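Local coordinates for signal transduction protein TRAP (Staphylococcus aureus, PDB 4AE5) that probably acts as a phosphorylated regulator of staphylococcal virulence, promoting agr activation, RNAIII synthesis, toxin expression and biofilm formation, at residues H124-F129 against Y157-L162. Sequence-based numbering, arbitrary orientation.
Sequences HAYEDF and YFERYL. With FMT (formic acid), chain E.
Y126 and E127, neighbours on a helix, bond to E159 and Y161 of a strand, respectively, in a reciprocal exchange: each segment gives one tyrosine hydroxyl and one carboxylate. The hydroxyl of Y126 donates to E159, with OH 2.7 Å from OE2; this oxygen sits off the hydroxyl rim, roughly coplanar with the ring, while the hydroxyl approaches it 53° out of the carboxylate plane. The second bond differs in detail. Y161 OH donates to E127 OE2, also at 2.7 Å, and here the carboxylate accepts through its anti lone pair, its plane turned 64° from the ring. Between the two bonds the phenol rings meet obliquely, Y126 CE2 lying 4.0 Å from Y161 CE1, so an apolar touch separates the polar pairs.

Side-chain length spans the gap, since the nearest CA atoms across the two segments, those of Y126 and Y161, are 10.0 Å apart. The CB of Y126 points toward the strand, and with CG anti to the backbone N (chi1 172°) the ring extends on to place OH at E159, which reaches out on a straightened chain. The example illustrates how long polar side chains can bridge a helix–strand gap through paired hydroxyl–carboxylate bonds, with a shared lysine behind them.

That lysine, K130, one turn further along the helix, forms a salt bridge with E159 OE1 and a hydrogen bond with Y161 OH, thus tying both strand partners together; R123 pairs with E127 OE1. These positive charges would probably help keep both glutamates ionised.

Helix 123-131 thereby lies against the outside of the antiparallel barrel, roughly antiparallel to strand 158-164 here. Strand 67-73, hydrogen-bonded alongside, supplies F67 and C69, which touch Y126, F67 also meeting Y161 edge-to-face, and F135 of helix 133-136 packs on both Y126 and E159.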
loop_
_atom_site.group_PDB
_atom_site.type_symbol
_atom_site.label_atom_id
_atom_site.label_comp_id
_atom_site.label_asym_id
_atom_site.label_seq_id
_atom_site.Cartn_x
_atom_site.Cartn_y
_atom_site.Cartn_z
ATOM N N HIS A 124 -2.125 12.653 10.376
ATOM C CA HIS A 124 -3.372 13.384 10.501
ATOM C C HIS A 124 -4.066 13.581 9.150
ATOM O O HIS A 124 -5.294 13.546 9.074
ATOM C CB HIS A 124 -3.206 14.731 11.191
ATOM C CG HIS A 124 -2.999 14.642 12.688
ATOM N ND1 HIS A 124 -3.263 13.527 13.404
ATOM C CD2 HIS A 124 -2.627 15.620 13.611
ATOM C CE1 HIS A 124 -3.032 13.762 14.721
ATOM N NE2 HIS A 124 -2.645 15.047 14.842
ATOM N N ALA A 125 -3.283 13.899 8.118
ATOM C CA ALA A 125 -3.834 14.176 6.795
ATOM C C ALA A 125 -4.581 12.951 6.264
ATOM O O ALA A 125 -5.618 13.080 5.623
ATOM C CB ALA A 125 -2.722 14.563 5.822
ATOM N N TYR A 126 -4.008 11.787 6.496
ATOM C CA TYR A 126 -4.643 10.524 6.035
ATOM C C TYR A 126 -5.952 10.325 6.860
ATOM O O TYR A 126 -6.981 9.990 6.315
ATOM C CB TYR A 126 -3.701 9.333 6.159
ATOM C CG TYR A 126 -4.471 8.039 5.867
ATOM C CD1 TYR A 126 -4.915 7.765 4.561
ATOM C CD2 TYR A 126 -4.875 7.200 6.923
ATOM C CE1 TYR A 126 -5.630 6.590 4.294
ATOM C CE2 TYR A 126 -5.631 6.049 6.689
ATOM C CZ TYR A 126 -5.996 5.751 5.378
ATOM O OH TYR A 126 -6.735 4.635 5.160
ATOM N N GLU A 127 -5.910 10.517 8.168
ATOM C CA GLU A 127 -7.098 10.296 8.998
ATOM C C GLU A 127 -8.222 11.279 8.713
ATOM O O GLU A 127 -9.368 10.902 8.752
ATOM C CB GLU A 127 -6.719 10.305 10.496
ATOM C CG GLU A 127 -5.838 9.127 10.835
ATOM C CD GLU A 127 -5.640 8.866 12.293
ATOM O OE1 GLU A 127 -5.627 9.811 13.091
ATOM O OE2 GLU A 127 -5.496 7.658 12.623
ATOM N N ASP A 128 -7.874 12.505 8.329
ATOM C CA ASP A 128 -8.881 13.443 7.798
ATOM C C ASP A 128 -9.520 12.965 6.467
ATOM O O ASP A 128 -10.719 13.030 6.273
ATOM C CB ASP A 128 -8.263 14.823 7.672
ATOM C CG ASP A 128 -7.974 15.415 9.047
ATOM O OD1 ASP A 128 -8.534 14.844 10.000
ATOM O OD2 ASP A 128 -7.115 16.272 9.218
ATOM N N PHE A 129 -8.691 12.428 5.591
ATOM C CA PHE A 129 -9.181 11.941 4.311
ATOM C C PHE A 129 -10.088 10.713 4.560
ATOM O O PHE A 129 -11.199 10.512 3.952
ATOM C CB PHE A 129 -7.962 11.608 3.408
ATOM C CG PHE A 129 -8.279 10.659 2.254
ATOM C CD1 PHE A 129 -9.182 11.041 1.298
ATOM C CD2 PHE A 129 -7.621 9.414 2.120
ATOM C CE1 PHE A 129 -9.502 10.239 0.230
ATOM C CE2 PHE A 129 -7.917 8.593 1.011
ATOM C CZ PHE A 129 -8.846 9.020 0.083
ATOM N N TYR A 157 -10.323 -7.390 6.919
ATOM C CA TYR A 157 -10.035 -6.015 6.540
ATOM C C TYR A 157 -9.297 -5.306 7.667
ATOM O O TYR A 157 -9.743 -5.276 8.847
ATOM C CB TYR A 157 -11.298 -5.270 6.109
ATOM C CG TYR A 157 -11.153 -3.820 5.744
ATOM C CD1 TYR A 157 -10.981 -2.841 6.721
ATOM C CD2 TYR A 157 -11.218 -3.406 4.372
ATOM C CE1 TYR A 157 -10.863 -1.473 6.342
ATOM C CE2 TYR A 157 -11.150 -2.062 4.005
ATOM C CZ TYR A 157 -10.966 -1.110 4.983
ATOM O OH TYR A 157 -10.891 0.230 4.635
ATOM N N PHE A 158 -8.145 -4.726 7.338
ATOM C CA PHE A 158 -7.509 -3.851 8.323
ATOM C C PHE A 158 -6.493 -2.927 7.673
ATOM O O PHE A 158 -6.119 -3.116 6.484
ATOM C CB PHE A 158 -6.821 -4.698 9.450
ATOM C CG PHE A 158 -5.419 -5.121 9.121
ATOM C CD1 PHE A 158 -5.186 -6.160 8.235
ATOM C CD2 PHE A 158 -4.324 -4.501 9.740
ATOM C CE1 PHE A 158 -3.893 -6.527 7.918
ATOM C CE2 PHE A 158 -3.038 -4.879 9.445
ATOM C CZ PHE A 158 -2.825 -5.891 8.526
ATOM N N GLU A 159 -6.051 -1.957 8.467
ATOM C CA GLU A 159 -5.073 -0.924 8.097
ATOM C C GLU A 159 -3.768 -1.167 8.867
ATOM O O GLU A 159 -3.793 -1.399 10.092
ATOM C CB GLU A 159 -5.633 0.447 8.506
ATOM C CG GLU A 159 -6.758 0.900 7.575
ATOM C CD GLU A 159 -7.181 2.332 7.831
ATOM O OE1 GLU A 159 -6.917 2.823 8.931
ATOM O OE2 GLU A 159 -7.797 2.975 6.934
ATOM N N ARG A 160 -2.650 -1.177 8.168
ATOM C CA ARG A 160 -1.355 -1.070 8.838
ATOM C C ARG A 160 -0.757 0.285 8.591
ATOM O O ARG A 160 -0.375 0.633 7.427
ATOM C CB ARG A 160 -0.378 -2.139 8.305
ATOM C CG ARG A 160 0.984 -2.054 9.052
ATOM C CD ARG A 160 1.911 -3.266 8.831
ATOM N NE ARG A 160 1.526 -4.504 9.572
ATOM C CZ ARG A 160 1.106 -5.608 8.953
ATOM N NH1 ARG A 160 1.059 -5.646 7.585
ATOM N NH2 ARG A 160 0.784 -6.690 9.659
ATOM N N TYR A 161 -0.585 1.072 9.645
ATOM C CA TYR A 161 0.072 2.408 9.456
ATOM C C TYR A 161 1.611 2.269 9.384
ATOM O O TYR A 161 2.191 1.506 10.147
ATOM C CB TYR A 161 -0.261 3.362 10.601
ATOM C CG TYR A 161 -1.653 3.947 10.626
ATOM C CD1 TYR A 161 -2.638 3.580 9.702
ATOM C CD2 TYR A 161 -1.992 4.895 11.625
ATOM C CE1 TYR A 161 -3.919 4.171 9.729
ATOM C CE2 TYR A 161 -3.263 5.453 11.695
ATOM C CZ TYR A 161 -4.216 5.111 10.752
ATOM O OH TYR A 161 -5.468 5.691 10.831
ATOM N N LEU A 162 2.244 2.988 8.454
ATOM C CA LEU A 162 3.702 2.995 8.175
ATOM C C LEU A 162 4.242 4.402 8.410
ATOM O O LEU A 162 3.903 5.366 7.678
ATOM C CB LEU A 162 4.014 2.565 6.719
ATOM C CG LEU A 162 3.386 1.305 6.150
ATOM C CD1 LEU A 162 3.993 0.940 4.759
ATOM C CD2 LEU A 162 3.552 0.052 6.973
HETATM C C FMT E . 2.207 -3.125 4.515
HETATM O O1 FMT E . 2.261 -3.426 3.299
HETATM O O2 FMT E . 1.997 -4.119 5.407
#